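Local coordinates for enoyl-[acyl-carrier-protein] reductase [FMN] (Thermotoga maritima, PDB 5GVJ) that probably acts as an FMN-dependent enoyl-acyl-carrier-protein reductase, using NADH to reduce the enoyl double bond in fatty acid synthesis, at residues 134-139 with 163-168. The protein carries 1 engineered substitution. Residues are numbered along the deposited sequence; the frame is centred on the assembly and turned at random.
Sequences DAVIAE and VNIPVI
Val136 spreads its two methyls over two different partners as the neighbouring parallel strands come together. CG1 lies anti to the carbonyl carbon (chi1 -62°) and reaches back to Ile165, whose side chain crosses that of Val136 at about a right angle and presents CD1 at 3.6 Å. CG2 goes the other way and meets CG2 of Val167 at 3.9 Å, the two valines slanting past each other on one face of the sheet. Ile165 gets its tip there because CG1 sits between the backbone N and the carbonyl carbon (chi1 55°), which sends CD1 over the Ala135 backbone while CB stays against Asp134 O. Two residues on from Val136, Ala138 adds its CB to this face, 3.9 Å from Val167 CG1. Ile137 and Ile168 pair on the other face, where CG1 of Ile137 leans on CB of Ile168 at 3.9 Å. Ala135 brings its CB to 3.3 Å from Pro166 O, the same carbonyl that accepts a hydrogen bond from Val136 N. Ile168 then hydrogen-bonds through both its N-H, to Val136 O at 2.7 Å, and its C=O, from Ala138 N at 2.7 Å, so its partners flank Ile137 as in a regular parallel pair. Both faces are buried. Val159 of helix 152-162, the connection of this right-handed beta-alpha-beta crossover, covers Val136 and Val167, while Leu155 meets Ala138. On the Ile137 side, Gln191 of strand 189-191 touches Ile137, and Ala189 touches Ile168. Strand 136-139 is bonded along its other edge to strand 114-119 in the parallel TIM-barrel sheet and ends at Glu139, which like Gln191 binds FMN in this protein, though no flavin is bound to this chain here; helix 6-11 packs on Ala135 and Pro166 just ahead of the two strands.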
# COMPACT_ATOMS: atom_id res chain seq x y z
N ASP A 134 2.04 -2.96 -24.07
CA ASP A 134 0.58 -2.91 -24.17
C ASP A 134 -0.07 -2.56 -22.84
O ASP A 134 -1.16 -1.99 -22.83
CB ASP A 134 0.04 -4.25 -24.66
CG ASP A 134 0.50 -4.58 -26.07
OD1 ASP A 134 -0.09 -4.02 -27.02
OD2 ASP A 134 1.46 -5.35 -26.22
N ALA A 135 0.58 -2.90 -21.73
CA ALA A 135 0.09 -2.58 -20.40
C ALA A 135 1.29 -2.75 -19.48
O ALA A 135 2.34 -3.21 -19.90
CB ALA A 135 -1.07 -3.50 -19.98
N VAL A 136 1.12 -2.35 -18.21
CA VAL A 136 2.19 -2.53 -17.24
C VAL A 136 1.60 -3.04 -15.95
O VAL A 136 0.47 -2.70 -15.57
CB VAL A 136 2.99 -1.23 -16.97
CG1 VAL A 136 3.66 -0.76 -18.23
CG2 VAL A 136 2.08 -0.16 -16.40
N ILE A 137 2.36 -3.89 -15.28
CA ILE A 137 2.05 -4.35 -13.94
C ILE A 137 2.85 -3.47 -12.99
O ILE A 137 4.08 -3.40 -13.08
CB ILE A 137 2.39 -5.84 -13.75
CG1 ILE A 137 1.49 -6.72 -14.64
CG2 ILE A 137 2.21 -6.24 -12.29
CD1 ILE A 137 2.09 -8.08 -14.99
N ALA A 138 2.15 -2.75 -12.12
CA ALA A 138 2.80 -1.93 -11.11
C ALA A 138 2.81 -2.76 -9.84
O ALA A 138 1.77 -3.02 -9.25
CB ALA A 138 2.04 -0.61 -10.92
N GLU A 139 3.99 -3.23 -9.45
CA GLU A 139 4.09 -4.20 -8.37
C GLU A 139 4.64 -3.53 -7.12
O GLU A 139 5.83 -3.17 -7.07
CB GLU A 139 4.98 -5.38 -8.78
CG GLU A 139 5.13 -6.41 -7.69
CD GLU A 139 5.90 -7.63 -8.16
OE1 GLU A 139 7.15 -7.62 -8.09
OE2 GLU A 139 5.25 -8.58 -8.62
N VAL A 163 0.93 7.10 -17.40
CA VAL A 163 0.83 6.43 -18.69
C VAL A 163 -0.61 6.44 -19.17
O VAL A 163 -1.55 6.62 -18.39
CB VAL A 163 1.37 4.98 -18.64
CG1 VAL A 163 2.84 4.99 -18.26
CG2 VAL A 163 0.56 4.14 -17.65
N ASN A 164 -0.79 6.24 -20.47
CA ASN A 164 -2.13 6.03 -21.01
C ASN A 164 -2.49 4.56 -21.19
O ASN A 164 -3.68 4.25 -21.29
CB ASN A 164 -2.29 6.77 -22.35
CG ASN A 164 -2.56 8.25 -22.17
OD1 ASN A 164 -3.38 8.64 -21.35
ND2 ASN A 164 -1.86 9.08 -22.93
N ILE A 165 -1.51 3.66 -21.24
CA ILE A 165 -1.79 2.23 -21.39
C ILE A 165 -2.36 1.72 -20.07
O ILE A 165 -2.15 2.37 -19.03
CB ILE A 165 -0.53 1.43 -21.78
CG1 ILE A 165 0.60 1.68 -20.78
CG2 ILE A 165 -0.08 1.79 -23.19
CD1 ILE A 165 1.78 0.74 -20.95
N PRO A 166 -3.09 0.60 -20.05
CA PRO A 166 -3.66 0.12 -18.79
C PRO A 166 -2.59 -0.29 -17.80
O PRO A 166 -1.53 -0.79 -18.17
CB PRO A 166 -4.50 -1.09 -19.22
CG PRO A 166 -4.81 -0.84 -20.66
CD PRO A 166 -3.57 -0.17 -21.21
N VAL A 167 -2.91 -0.10 -16.52
CA VAL A 167 -2.05 -0.49 -15.41
C VAL A 167 -2.70 -1.65 -14.67
O VAL A 167 -3.91 -1.64 -14.42
CB VAL A 167 -1.80 0.71 -14.46
CG1 VAL A 167 -1.03 0.25 -13.21
CG2 VAL A 167 -1.01 1.80 -15.19
N ILE A 168 -1.90 -2.65 -14.33
CA ILE A 168 -2.34 -3.79 -13.54
C ILE A 168 -1.64 -3.70 -12.19
O ILE A 168 -0.42 -3.55 -12.13
CB ILE A 168 -2.04 -5.11 -14.26
CG1 ILE A 168 -2.68 -5.10 -15.65
CG2 ILE A 168 -2.54 -6.30 -13.44
CD1 ILE A 168 -2.32 -6.30 -16.52